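Long-range contacts in protein-glutamine gamma-glutamyltransferase (Pseudomonas aeruginosa PAO1, PDB 6G49), which displays transglutaminase activity in vitro, joining protein glutamine and lysine side chains through its periplasmic domain, and is critical for the viability of the bacterium: residues 107-112 / 156-161; 127-132 / 152-157; 183-188 / 230-235. One frame throughout, in Å; residues are numbered along the deposited sequence. Where two conformers were deposited one is given.

Contact 1 (107-112 / 156-161); sequences LRYDVI and VSSWPQ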
ATOM      1  N   LEU A 107      18.627  -4.868  -2.649  1.00 26.03           N
ATOM      2  CA  LEU A 107      18.633  -5.088  -1.191  1.00 24.49           C
ATOM      3  C   LEU A 107      18.357  -6.577  -0.989  1.00 26.78           C
ATOM      4  O   LEU A 107      17.433  -7.139  -1.542  1.00 25.10           O
ATOM      5  CB  LEU A 107      17.550  -4.280  -0.471  1.00 25.52           C
ATOM      6  CG  LEU A 107      17.600  -2.766  -0.597  1.00 30.40           C
ATOM      7  CD1 LEU A 107      16.466  -2.115   0.185  1.00 30.84           C
ATOM      8  CD2 LEU A 107      18.930  -2.231  -0.114  1.00 43.37           C
ATOM      9  N   ARG A 108      19.197  -7.231  -0.196  1.00 24.43           N
ATOM     10  CA  ARG A 108      19.130  -8.663   0.038  1.00 24.47           C
ATOM     11  C   ARG A 108      18.864  -8.923   1.519  1.00 21.14           C
ATOM     12  O   ARG A 108      19.456  -8.316   2.433  1.00 24.16           O
ATOM     13  CB  ARG A 108      20.436  -9.357  -0.365  1.00 25.16           C
ATOM     14  CG  ARG A 108      20.723  -9.294  -1.856  1.00 33.47           C
ATOM     15  CD  ARG A 108      21.919 -10.193  -2.207  1.00 45.29           C
ATOM     16  NE  ARG A 108      22.089 -10.396  -3.646  1.00 63.63           N
ATOM     17  CZ  ARG A 108      23.117  -9.941  -4.366  1.00 78.81           C
ATOM     18  NH1 ARG A 108      24.130  -9.330  -3.771  1.00 92.45           N
ATOM     19  NH2 ARG A 108      23.128 -10.100  -5.679  1.00 67.24           N
ATOM     20  N   TYR A 109      17.875  -9.786   1.777  1.00 22.57           N
ATOM     21  CA  TYR A 109      17.467 -10.025   3.113  1.00 21.77           C
ATOM     22  C   TYR A 109      16.745 -11.367   3.213  1.00 19.71           C
ATOM     23  O   TYR A 109      16.234 -11.870   2.239  1.00 22.90           O
ATOM     24  CB  TYR A 109      16.621  -8.870   3.688  1.00 21.89           C
ATOM     25  CG  TYR A 109      15.438  -8.457   2.817  1.00 23.10           C
ATOM     26  CD1 TYR A 109      15.614  -7.602   1.750  1.00 21.05           C
ATOM     27  CD2 TYR A 109      14.144  -8.967   3.029  1.00 21.61           C
ATOM     28  CE1 TYR A 109      14.555  -7.247   0.916  1.00 21.39           C
ATOM     29  CE2 TYR A 109      13.071  -8.566   2.238  1.00 20.65           C
ATOM     30  CZ  TYR A 109      13.282  -7.723   1.163  1.00 21.88           C
ATOM     31  OH  TYR A 109      12.230  -7.326   0.362  1.00 21.48           O
ATOM     32  N   ASP A 110      16.680 -11.902   4.433  1.00 20.15           N
ATOM     33  CA  ASP A 110      15.952 -13.098   4.688  1.00 21.27           C
ATOM     34  C   ASP A 110      14.745 -12.772   5.588  1.00 19.73           C
ATOM     35  O   ASP A 110      14.810 -11.892   6.437  1.00 21.52           O
ATOM     36  CB  ASP A 110      16.833 -14.095   5.412  1.00 25.72           C
ATOM     37  CG  ASP A 110      18.026 -14.537   4.585  1.00 28.60           C
ATOM     38  OD1 ASP A 110      17.924 -14.465   3.322  1.00 31.22           O
ATOM     39  OD2 ASP A 110      18.979 -14.998   5.243  1.00 37.21           O
ATOM     40  N   VAL A 111      13.667 -13.535   5.388  1.00 21.17           N
ATOM     41  CA  VAL A 111      12.418 -13.341   6.135  1.00 19.76           C
ATOM     42  C   VAL A 111      12.016 -14.667   6.767  1.00 20.94           C
ATOM     43  O   VAL A 111      12.151 -15.692   6.127  1.00 22.05           O
ATOM     44  CB  VAL A 111      11.280 -12.871   5.226  1.00 22.05           C
ATOM     45  CG1 VAL A 111       9.993 -12.653   6.039  1.00 19.87           C
ATOM     46  CG2 VAL A 111      11.726 -11.614   4.487  1.00 21.33           C
ATOM     47  N   ILE A 112      11.551 -14.620   7.992  1.00 20.33           N
ATOM     48  CA  ILE A 112      10.748 -15.729   8.596  1.00 21.69           C
ATOM     49  C   ILE A 112       9.356 -15.154   8.897  1.00 21.19           C
ATOM     50  O   ILE A 112       9.237 -14.251   9.705  1.00 20.55           O
ATOM     51  CB  ILE A 112      11.410 -16.400   9.812  1.00 21.91           C
ATOM     52  CG1 ILE A 112      10.564 -17.590  10.278  1.00 23.43           C
ATOM     53  CG2 ILE A 112      11.701 -15.448  10.973  1.00 20.58           C
ATOM     54  CD1 ILE A 112      11.231 -18.437  11.352  1.00 24.38           C
ATOM     55  N   VAL A 156      15.119 -13.070  -0.120  1.00 21.14           N
ATOM     56  CA  VAL A 156      14.593 -12.025  -1.012  1.00 22.29           C
ATOM     57  C   VAL A 156      15.736 -11.152  -1.545  1.00 22.51           C
ATOM     58  O   VAL A 156      16.625 -10.792  -0.776  1.00 23.11           O
ATOM     59  CB  VAL A 156      13.574 -11.138  -0.284  1.00 21.90           C
ATOM     60  CG1 VAL A 156      12.916 -10.146  -1.240  1.00 21.42           C
ATOM     61  CG2 VAL A 156      12.530 -11.987   0.469  1.00 21.72           C
ATOM     62  N   SER A 157      15.548 -10.683  -2.788  1.00 21.20           N
ATOM     63  CA  SER A 157      16.220  -9.559  -3.369  1.00 22.10           C
ATOM     64  C   SER A 157      15.153  -8.565  -3.844  1.00 21.02           C
ATOM     65  O   SER A 157      14.247  -8.971  -4.559  1.00 21.93           O
ATOM     66  CB  SER A 157      17.067  -9.969  -4.564  1.00 27.49           C
ATOM     67  OG  SER A 157      18.208 -10.706  -4.133  1.00 27.33           O
ATOM     68  N   SER A 158      15.319  -7.306  -3.469  1.00 20.78           N
ATOM     69  CA  SER A 158      14.382  -6.233  -3.905  1.00 21.17           C
ATOM     70  C   SER A 158      15.168  -5.115  -4.600  1.00 23.89           C
ATOM     71  O   SER A 158      16.235  -4.715  -4.152  1.00 24.59           O
ATOM     72  CB  SER A 158      13.662  -5.701  -2.704  1.00 21.15           C
ATOM     73  OG  SER A 158      12.758  -6.656  -2.165  1.00 21.14           O
ATOM     74  N   TRP A 159      14.494  -4.486  -5.572  1.00 23.17           N
ATOM     75  CA  TRP A 159      14.967  -3.312  -6.286  1.00 23.54           C
ATOM     76  C   TRP A 159      13.966  -2.182  -6.108  1.00 22.94           C
ATOM     77  O   TRP A 159      13.014  -2.072  -6.895  1.00 22.15           O
ATOM     78  CB  TRP A 159      15.080  -3.654  -7.770  1.00 27.81           C
ATOM     79  CG  TRP A 159      16.274  -4.499  -8.092  1.00 27.59           C
ATOM     80  CD1 TRP A 159      17.490  -4.054  -8.547  1.00 30.09           C
ATOM     81  CD2 TRP A 159      16.379  -5.928  -7.972  1.00 27.40           C
ATOM     82  NE1 TRP A 159      18.355  -5.110  -8.670  1.00 31.76           N
ATOM     83  CE2 TRP A 159      17.695  -6.277  -8.376  1.00 30.88           C
ATOM     84  CE3 TRP A 159      15.496  -6.961  -7.634  1.00 27.59           C
ATOM     85  CZ2 TRP A 159      18.132  -7.601  -8.393  1.00 31.22           C
ATOM     86  CZ3 TRP A 159      15.941  -8.273  -7.640  1.00 29.25           C
ATOM     87  CH2 TRP A 159      17.251  -8.579  -7.990  1.00 28.26           C
ATOM     88  N   PRO A 160      14.109  -1.366  -5.058  1.00 24.32           N
ATOM     89  CA  PRO A 160      13.107  -0.359  -4.738  1.00 23.27           C
ATOM     90  C   PRO A 160      12.967   0.698  -5.849  1.00 25.15           C
ATOM     91  O   PRO A 160      11.922   1.345  -5.939  1.00 25.88           O
ATOM     92  CB  PRO A 160      13.649   0.277  -3.465  1.00 26.95           C
ATOM     93  CG  PRO A 160      14.431  -0.851  -2.817  1.00 29.94           C
ATOM     94  CD  PRO A 160      15.129  -1.503  -3.998  1.00 25.59           C
ATOM     95  N   GLN A 161      14.035   0.888  -6.628  1.00 25.76           N
ATOM     96  CA  GLN A 161      14.054   1.916  -7.737  1.00 25.64           C
ATOM     97  C   GLN A 161      13.669   1.314  -9.079  1.00 28.38           C
ATOM     98  O   GLN A 161      13.776   1.993 -10.106  1.00 27.07           O
ATOM     99  CB  GLN A 161      15.437   2.565  -7.794  1.00 29.24           C
ATOM    100  CG  GLN A 161      15.731   3.348  -6.539  1.00 34.47           C
ATOM    101  CD  GLN A 161      17.056   4.074  -6.578  1.00 43.45           C
ATOM    102  OE1 GLN A 161      17.684   4.226  -7.618  1.00 45.68           O
ATOM    103  NE2 GLN A 161      17.472   4.534  -5.420  1.00 43.89           N
TER
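The ring of Tyr109 lies against Val156, and the two residues form a hydrogen-bonded pair in an antiparallel beta ladder between strands 107-113 and 152-158. They illustrate how a directly paired aromatic and branched residue can pack as a CH-pi contact. CB of Val156 sits over one face of the ring, 3.9 Å from its centroid, 22° off the ring normal and displaced toward the rim. CG1 of Val156, turned anti to its backbone N (chi1 -174°), lies over the phenol end of the ring, 3.4 Å from Tyr109 CZ. The other branch, CG2, meets Val111 CG2 more loosely at 4.1 Å.

Tyr109 holds CG between its own backbone N and carbonyl carbon (chi1 52°), a rotation that lays the ring along the ladder toward Ser158. Its OH donates to Ser158 OG at 2.7 Å, the serine oxygen lying at the ring edge, near the ring plane. Both hydroxyls have further partners on Leu124: Ser158 OG bonds to its O and Tyr109 OH to its N. The ring is thus gripped at its polar end as well as covered on one face.

Four backbone bonds hold the ladder, two for the Tyr109-Val156 pair and two for Leu107-Ser158. The intervening Arg108-Ser157 pair is non-hydrogen-bonded and turns to the other face of the sheet, where Glu106 binds both the guanidinium and the serine hydroxyl. This ladder joins two adjacent interior strands, the second and third of a six-stranded sheet, in the region assigned to the TgpA N-terminal family. Where strand 152-158 has ended, Leu107 CD1 rests on Pro160 CG at 3.8 Å.

Contact 2 (127-132 / 152-157); sequences AQTDQT and LFYRVS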
ATOM      1  N   ALA A 127      10.197  -7.237  -5.662  1.00 20.18           N
ATOM      2  CA  ALA A 127      10.834  -8.377  -5.027  1.00 20.61           C
ATOM      3  C   ALA A 127      10.973  -9.563  -5.974  1.00 22.08           C
ATOM      4  O   ALA A 127      10.136  -9.860  -6.826  1.00 23.67           O
ATOM      5  CB  ALA A 127      10.066  -8.837  -3.816  1.00 22.91           C
ATOM      6  N   GLN A 128      12.061 -10.321  -5.707  1.00 22.63           N
ATOM      7  CA  GLN A 128      12.300 -11.678  -6.202  1.00 22.50           C
ATOM      8  C   GLN A 128      12.658 -12.581  -5.007  1.00 21.78           C
ATOM      9  O   GLN A 128      13.275 -12.076  -4.055  1.00 25.80           O
ATOM     10  CB  GLN A 128      13.467 -11.694  -7.200  1.00 26.53           C
ATOM     11  CG  GLN A 128      13.287 -10.719  -8.337  1.00 28.47           C
ATOM     12  CD  GLN A 128      12.358 -11.224  -9.399  1.00 37.33           C
ATOM     13  OE1 GLN A 128      12.845 -11.696 -10.427  1.00 38.00           O
ATOM     14  NE2 GLN A 128      11.032 -11.090  -9.187  1.00 32.49           N
ATOM     15  N   THR A 129      12.243 -13.854  -5.011  1.00 23.62           N
ATOM     16  CA  THR A 129      12.534 -14.732  -3.881  1.00 23.77           C
ATOM     17  C   THR A 129      13.125 -16.022  -4.436  1.00 26.57           C
ATOM     18  O   THR A 129      13.086 -16.277  -5.643  1.00 25.72           O
ATOM     19  CB  THR A 129      11.316 -15.088  -3.009  1.00 24.37           C
ATOM     20  OG1 THR A 129      10.555 -16.116  -3.640  1.00 26.25           O
ATOM     21  CG2 THR A 129      10.449 -13.869  -2.736  1.00 26.78           C
ATOM     22  N   ASP A 130      13.614 -16.834  -3.510  1.00 27.43           N
ATOM     23  CA  ASP A 130      14.085 -18.177  -3.833  1.00 28.79           C
ATOM     24  C   ASP A 130      12.987 -19.243  -3.721  1.00 32.33           C
ATOM     25  O   ASP A 130      13.285 -20.457  -3.700  1.00 30.16           O
ATOM     26  CB  ASP A 130      15.245 -18.533  -2.897  1.00 27.94           C
ATOM     27  CG  ASP A 130      14.852 -18.725  -1.435  1.00 31.78           C
ATOM     28  OD1 ASP A 130      13.805 -18.191  -0.954  1.00 26.40           O
ATOM     29  OD2 ASP A 130      15.598 -19.420  -0.716  1.00 31.20           O
ATOM     30  N   GLN A 131      11.728 -18.848  -3.557  1.00 24.93           N
ATOM     31  CA  GLN A 131      10.626 -19.760  -3.378  1.00 24.49           C
ATOM     32  C   GLN A 131      10.076 -20.122  -4.757  1.00 29.19           C
ATOM     33  O   GLN A 131       9.546 -19.248  -5.453  1.00 28.29           O
ATOM     34  CB  GLN A 131       9.554 -19.155  -2.477  1.00 26.95           C
ATOM     35  CG  GLN A 131      10.043 -18.815  -1.083  1.00 27.86           C
ATOM     36  CD  GLN A 131      10.596 -20.002  -0.340  1.00 32.14           C
ATOM     37  OE1 GLN A 131      11.827 -20.098  -0.126  1.00 30.24           O
ATOM     38  NE2 GLN A 131       9.706 -20.894   0.055  1.00 24.85           N
ATOM     39  N   THR A 132      10.153 -21.424  -5.138  1.00 27.37           N
ATOM     40  CA  THR A 132       9.778 -21.838  -6.511  1.00 30.10           C
ATOM     41  C   THR A 132       8.250 -21.959  -6.636  1.00 30.14           C
ATOM     42  O   THR A 132       7.725 -21.996  -7.755  1.00 33.53           O
ATOM     43  CB  THR A 132      10.540 -23.110  -6.930  1.00 32.45           C
ATOM     44  OG1 THR A 132      10.074 -24.156  -6.096  1.00 35.86           O
ATOM     45  CG2 THR A 132      12.030 -22.985  -6.749  1.00 36.00           C
ATOM     46  N   LEU A 152       7.543 -19.908   7.692  1.00 22.24           N
ATOM     47  CA  LEU A 152       8.169 -20.012   6.447  1.00 20.96           C
ATOM     48  C   LEU A 152       9.402 -19.105   6.393  1.00 24.01           C
ATOM     49  O   LEU A 152       9.306 -17.888   6.573  1.00 21.77           O
ATOM     50  CB  LEU A 152       7.194 -19.615   5.333  1.00 22.23           C
ATOM     51  CG  LEU A 152       7.759 -19.666   3.924  1.00 23.95           C
ATOM     52  CD1 LEU A 152       8.077 -21.101   3.513  1.00 28.80           C
ATOM     53  CD2 LEU A 152       6.775 -19.038   2.931  1.00 26.29           C
ATOM     54  N   PHE A 153      10.567 -19.710   6.087  1.00 23.71           N
ATOM     55  CA  PHE A 153      11.796 -18.923   5.825  1.00 22.61           C
ATOM     56  C   PHE A 153      11.936 -18.739   4.318  1.00 20.25           C
ATOM     57  O   PHE A 153      11.758 -19.665   3.508  1.00 23.37           O
ATOM     58  CB  PHE A 153      12.996 -19.714   6.377  1.00 22.76           C
ATOM     59  CG  PHE A 153      14.308 -19.025   6.168  1.00 22.48           C
ATOM     60  CD1 PHE A 153      14.963 -19.153   4.968  1.00 24.80           C
ATOM     61  CD2 PHE A 153      14.900 -18.352   7.204  1.00 29.02           C
ATOM     62  CE1 PHE A 153      16.178 -18.541   4.781  1.00 26.47           C
ATOM     63  CE2 PHE A 153      16.157 -17.789   7.027  1.00 29.95           C
ATOM     64  CZ  PHE A 153      16.729 -17.828   5.791  1.00 24.75           C
ATOM     65  N   TYR A 154      12.304 -17.529   3.889  1.00 21.42           N
ATOM     66  CA  TYR A 154      12.566 -17.295   2.500  1.00 20.65           C
ATOM     67  C   TYR A 154      13.564 -16.168   2.339  1.00 19.79           C
ATOM     68  O   TYR A 154      13.753 -15.342   3.231  1.00 22.59           O
ATOM     69  CB  TYR A 154      11.289 -17.021   1.687  1.00 22.83           C
ATOM     70  CG  TYR A 154      10.440 -15.854   2.113  1.00 20.42           C
ATOM     71  CD1 TYR A 154       9.466 -16.018   3.062  1.00 22.15           C
ATOM     72  CD2 TYR A 154      10.520 -14.620   1.468  1.00 21.11           C
ATOM     73  CE1 TYR A 154       8.682 -14.944   3.469  1.00 23.40           C
ATOM     74  CE2 TYR A 154       9.707 -13.555   1.834  1.00 21.09           C
ATOM     75  CZ  TYR A 154       8.748 -13.725   2.812  1.00 20.73           C
ATOM     76  OH  TYR A 154       7.922 -12.712   3.242  1.00 22.02           O
ATOM     77  N   ARG A 155      14.249 -16.207   1.204  1.00 19.99           N
ATOM     78  CA  ARG A 155      15.295 -15.262   0.852  1.00 21.22           C
ATOM     79  C   ARG A 155      14.783 -14.344  -0.231  1.00 22.12           C
ATOM     80  O   ARG A 155      14.115 -14.781  -1.137  1.00 24.01           O
ATOM     81  CB  ARG A 155      16.550 -16.015   0.415  1.00 27.01           C
ATOM     82  CG  ARG A 155      16.943 -17.120   1.382  1.00 35.48           C
ATOM     83  CD  ARG A 155      18.300 -17.707   1.045  1.00 43.95           C
ATOM     84  NE  ARG A 155      19.251 -16.643   0.786  1.00 54.93           N
ATOM     85  CZ  ARG A 155      20.155 -16.216   1.656  1.00 72.29           C
ATOM     86  NH1 ARG A 155      20.262 -16.782   2.851  1.00 70.91           N
ATOM     87  NH2 ARG A 155      20.967 -15.226   1.321  1.00 80.04           N
ATOM     88  N   VAL A 156      15.119 -13.070  -0.120  1.00 21.14           N
ATOM     89  CA  VAL A 156      14.593 -12.025  -1.012  1.00 22.29           C
ATOM     90  C   VAL A 156      15.736 -11.152  -1.545  1.00 22.51           C
ATOM     91  O   VAL A 156      16.625 -10.792  -0.776  1.00 23.11           O
ATOM     92  CB  VAL A 156      13.574 -11.138  -0.284  1.00 21.90           C
ATOM     93  CG1 VAL A 156      12.916 -10.146  -1.240  1.00 21.42           C
ATOM     94  CG2 VAL A 156      12.530 -11.987   0.469  1.00 21.72           C
ATOM     95  N   SER A 157      15.548 -10.683  -2.788  1.00 21.20           N
ATOM     96  CA  SER A 157      16.220  -9.559  -3.369  1.00 22.10           C
ATOM     97  C   SER A 157      15.153  -8.565  -3.844  1.00 21.02           C
ATOM     98  O   SER A 157      14.247  -8.971  -4.559  1.00 21.93           O
ATOM     99  CB  SER A 157      17.067  -9.969  -4.564  1.00 27.49           C
ATOM    100  OG  SER A 157      18.208 -10.706  -4.133  1.00 27.33           O
TER
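With CG set between the backbone N and the carbonyl carbon (chi1 68°), Asp130 swings its carboxylate back over strand 152-158, where OD1 accepts from Arg155 N at 3.0 Å. The bond is nearly straight, yet the amide comes from above the carboxylate plane, 53° out of it. OD2 turns instead to the aliphatic part of Arg155, 3.4 Å from Arg155 CG. The arginine chain bends at chi3, and its guanidinium plane is turned 74° from the carboxylate. The two residues meet through the Arg155 amide and methylenes, and the charged ends, Asp130 OD2 and Arg155 NE, stay 4.8 Å apart.

The setting is an antiparallel edge: strand 127-129 closes one side of the six-stranded sheet, and beyond its last regular pair a single side chain carries the ladder one step further. Gln128 and Ser157 form the hydrogen-bonded pair, with Gln128 N to Ser157 O at 2.8 Å, and Thr129 with Val156 the non-hydrogen-bonded one. Asp130 N then gives a longer bond of 3.2 Å to Arg155 O. Here the chain leaves the strand in an ST turn, in which Thr129 OG1 accepts from Gln131 N at 3.0 Å. The turn delivers Gln131, whose CG packs 3.5 Å from Tyr154 CB, the two side chains crossing at about a right angle. The phenol reaches strand 120-124, where its OH bonds to Phe122 O. On the face of Thr129 and Val156, Ala127 CB touches Val156 CG1 loosely, at 4.1 Å.

Asp130 OD1 therefore takes the place that its own backbone O would fill in a continued ladder. The guanidinium may partly offset the carboxylate's charge, whereas a bound phosphate beside OD2, probably from the crystallisation liquor, would oppose it unless a proton is shared.

Contact 3 (183-188 / 230-235); sequences GNPRAR and GVDDFL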
ATOM      1  N   GLY A 183     -22.516   7.452  -5.629  1.00 27.52           N
ATOM      2  CA  GLY A 183     -21.840   7.612  -4.356  1.00 26.07           C
ATOM      3  C   GLY A 183     -20.671   8.574  -4.440  1.00 24.82           C
ATOM      4  O   GLY A 183     -20.102   8.826  -5.486  1.00 26.50           O
ATOM      5  N   ASN A 184     -20.371   9.236  -3.296  1.00 24.34           N
ATOM      6  CA  ASN A 184     -19.232  10.156  -3.133  1.00 23.70           C
ATOM      7  C   ASN A 184     -19.166  11.243  -4.176  1.00 26.92           C
ATOM      8  O   ASN A 184     -18.123  11.510  -4.783  1.00 25.75           O
ATOM      9  CB  ASN A 184     -17.927   9.352  -3.036  1.00 25.63           C
ATOM     10  CG  ASN A 184     -17.914   8.442  -1.842  1.00 23.75           C
ATOM     11  OD1 ASN A 184     -18.026   8.927  -0.684  1.00 24.27           O
ATOM     12  ND2 ASN A 184     -17.827   7.132  -2.078  1.00 23.91           N
ATOM     13  N   PRO A 185     -20.279  11.995  -4.403  1.00 25.42           N
ATOM     14  CA  PRO A 185     -20.275  13.058  -5.391  1.00 27.52           C
ATOM     15  C   PRO A 185     -19.303  14.204  -5.048  1.00 23.90           C
ATOM     16  O   PRO A 185     -18.735  14.820  -5.933  1.00 30.18           O
ATOM     17  CB  PRO A 185     -21.742  13.551  -5.338  1.00 29.60           C
ATOM     18  CG  PRO A 185     -22.211  13.220  -3.931  1.00 28.05           C
ATOM     19  CD  PRO A 185     -21.558  11.863  -3.668  1.00 27.23           C
ATOM     20  N   ARG A 186     -19.093  14.480  -3.755  1.00 26.45           N
ATOM     21  CA  ARG A 186     -18.202  15.579  -3.394  1.00 25.18           C
ATOM     22  C   ARG A 186     -16.751  15.257  -3.821  1.00 24.94           C
ATOM     23  O   ARG A 186     -16.010  16.101  -4.272  1.00 25.02           O
ATOM     24  CB  ARG A 186     -18.350  15.974  -1.919  1.00 28.61           C
ATOM     25  CG  ARG A 186     -19.695  16.638  -1.594  1.00 34.29           C
ATOM     26  CD  ARG A 186     -19.769  17.064  -0.118  1.00 35.07           C
ATOM     27  NE  ARG A 186     -19.997  15.962   0.816  1.00 35.08           N
ATOM     28  CZ  ARG A 186     -19.789  15.990   2.139  1.00 36.03           C
ATOM     29  NH1 ARG A 186     -19.284  17.076   2.725  1.00 35.15           N
ATOM     30  NH2 ARG A 186     -20.097  14.924   2.856  1.00 38.32           N
ATOM     31  N   ALA A 187     -16.328  14.013  -3.589  1.00 24.68           N
ATOM     32  CA  ALA A 187     -14.992  13.616  -3.941  1.00 23.67           C
ATOM     33  C   ALA A 187     -14.792  13.623  -5.460  1.00 23.85           C
ATOM     34  O   ALA A 187     -13.699  14.007  -5.938  1.00 23.86           O
ATOM     35  CB  ALA A 187     -14.698  12.257  -3.335  1.00 24.21           C
ATOM     36  N   ARG A 188     -15.842  13.233  -6.210  1.00 24.25           N
ATOM     37  CA  ARG A 188     -15.801  13.295  -7.652  0.50 24.42           C
ATOM     38  C   ARG A 188     -15.675  14.748  -8.111  1.00 25.87           C
ATOM     39  O   ARG A 188     -14.905  15.061  -9.020  1.00 26.87           O
ATOM     40  CB  ARG A 188     -17.028  12.614  -8.261  0.50 23.86           C
ATOM     41  CG  ARG A 188     -16.973  11.095  -8.280  0.50 24.79           C
ATOM     42  CD  ARG A 188     -18.316  10.559  -8.738  0.50 27.19           C
ATOM     43  NE  ARG A 188     -18.744   9.426  -7.942  0.50 25.23           N
ATOM     44  CZ  ARG A 188     -18.488   8.155  -8.244  0.50 27.65           C
ATOM     45  NH1 ARG A 188     -18.035   7.825  -9.448  0.50 30.19           N
ATOM     46  NH2 ARG A 188     -18.677   7.216  -7.334  0.50 19.36           N
ATOM     47  N   GLY A 230     -18.731   7.410   2.117  1.00 25.75           N
ATOM     48  CA  GLY A 230     -17.640   7.314   3.096  1.00 28.04           C
ATOM     49  C   GLY A 230     -16.419   8.138   2.729  1.00 25.13           C
ATOM     50  O   GLY A 230     -15.671   8.640   3.594  1.00 24.11           O
ATOM     51  N   VAL A 231     -16.088   8.208   1.441  1.00 23.57           N
ATOM     52  CA  VAL A 231     -14.955   8.988   1.026  1.00 21.06           C
ATOM     53  C   VAL A 231     -15.264  10.473   1.268  1.00 24.91           C
ATOM     54  O   VAL A 231     -14.434  11.225   1.776  1.00 22.06           O
ATOM     55  CB  VAL A 231     -14.572   8.710  -0.441  1.00 22.61           C
ATOM     56  CG1 VAL A 231     -13.472   9.615  -0.951  1.00 22.46           C
ATOM     57  CG2 VAL A 231     -14.193   7.248  -0.599  1.00 24.08           C
ATOM     58  N   ASP A 232     -16.440  10.940   0.838  1.00 23.81           N
ATOM     59  CA  ASP A 232     -16.837  12.360   1.082  1.00 25.28           C
ATOM     60  C   ASP A 232     -16.782  12.667   2.592  1.00 24.61           C
ATOM     61  O   ASP A 232     -16.274  13.731   2.955  1.00 24.87           O
ATOM     62  CB  ASP A 232     -18.270  12.594   0.586  1.00 24.87           C
ATOM     63  CG  ASP A 232     -18.433  12.687  -0.913  1.00 30.83           C
ATOM     64  OD1 ASP A 232     -17.426  12.451  -1.619  1.00 26.97           O
ATOM     65  OD2 ASP A 232     -19.622  12.974  -1.380  1.00 28.90           O
ATOM     66  N   ASP A 233     -17.394  11.804   3.387  1.00 27.38           N
ATOM     67  CA  ASP A 233     -17.528  12.032   4.855  1.00 27.97           C
ATOM     68  C   ASP A 233     -16.131  12.196   5.480  1.00 28.47           C
ATOM     69  O   ASP A 233     -15.858  13.107   6.292  1.00 28.72           O
ATOM     70  CB  ASP A 233     -18.363  10.948   5.529  1.00 28.10           C
ATOM     71  CG  ASP A 233     -19.834  10.955   5.103  1.00 29.44           C
ATOM     72  OD1 ASP A 233     -20.254  11.926   4.452  1.00 31.40           O
ATOM     73  OD2 ASP A 233     -20.478   9.931   5.334  1.00 31.37           O
ATOM     74  N   PHE A 234     -15.206  11.316   5.095  1.00 24.76           N
ATOM     75  CA  PHE A 234     -13.837  11.396   5.566  1.00 23.32           C
ATOM     76  C   PHE A 234     -13.147  12.652   5.060  1.00 25.66           C
ATOM     77  O   PHE A 234     -12.537  13.377   5.835  1.00 24.27           O
ATOM     78  CB  PHE A 234     -13.058  10.123   5.210  1.00 23.57           C
ATOM     79  CG  PHE A 234     -11.575  10.293   5.375  1.00 21.50           C
ATOM     80  CD1 PHE A 234     -10.991  10.339   6.651  1.00 21.07           C
ATOM     81  CD2 PHE A 234     -10.733  10.343   4.279  1.00 21.09           C
ATOM     82  CE1 PHE A 234      -9.621  10.507   6.790  1.00 21.94           C
ATOM     83  CE2 PHE A 234      -9.361  10.502   4.411  1.00 20.23           C
ATOM     84  CZ  PHE A 234      -8.789  10.551   5.680  1.00 19.96           C
ATOM     85  N   LEU A 235     -13.169  12.949   3.754  1.00 21.93           N
ATOM     86  CA  LEU A 235     -12.362  14.071   3.236  1.00 22.62           C
ATOM     87  C   LEU A 235     -12.876  15.457   3.694  1.00 24.78           C
ATOM     88  O   LEU A 235     -12.098  16.364   3.715  1.00 25.18           O
ATOM     89  CB  LEU A 235     -12.373  14.062   1.705  1.00 22.92           C
ATOM     90  CG  LEU A 235     -11.527  12.978   1.070  1.00 25.73           C
ATOM     91  CD1 LEU A 235     -11.721  12.973  -0.451  1.00 25.95           C
ATOM     92  CD2 LEU A 235     -10.060  13.180   1.437  1.00 26.13           C
TER
HETATM   93  O   HOH W   1     -17.436   5.326   0.402  1.00 28.76           O
HETATM   94  O   HOH W   2     -21.547  13.522   0.254  1.00 34.58           O
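Asp232 can be followed outward from its helix to the first turn of helix 185-197, where it accepts from two backbone amides. Its CB lies beside the Arg186 guanidinium, 3.7 Å from NH2, and CG approaches Arg186 CB at 3.4 Å. The carboxylate then divides. OD2 accepts from Arg186 N at 2.9 Å, on the syn side, and also takes a bond from a water that itself accepts from Arg186 NE. OD1 accepts from Ala187 N at 2.7 Å, from above the carboxylate plane. One acid thus bridges two successive amides at a helix start, where the helix dipole would probably stabilise its charge.

The exchange is reciprocal: Asn184, at the N-cap position but making no capping bond with its side chain, accepts from Asp232 N through OD1 at 3.0 Å. Arg186 extends the network: NH2 forms a salt bridge to Asp233 OD1 at 3.4 Å, while Asp233 OD2 accepts from Gly227 N, and NH1 is bridged to Asp237.

Ala187 CB fills the apolar side against Val231 CG1 at 3.8 Å. The start of helix 185-197 is thereby fixed to helix 230-238, with Phe252 of helix 243-256 touching both Asn184 and Ala187.

In the fold
Contacts 1 and 2 are neighbouring ladders of one antiparallel sheet, their centres 8 Å apart. They share strand 152-158, with Val156 and Ser157 in both; this strand pairs with 107-113 on one side and the edge strand 127-129 on the other. Both lie in the region of the TgpA N-terminal family. Contact 3 comes later and sits on the opposite side of the chain's centre, about 38 Å from contact 1 and 40 Å from contact 2, centre to centre. It joins helices 185-197 and 230-238, the latter followed, after strand 240-241, by helix 243-256, which begins with the probable nucleophile Cys243. Sheet packing and carboxylate-to-amide bonding at a helix start lie in separate parts of the periplasmic domain.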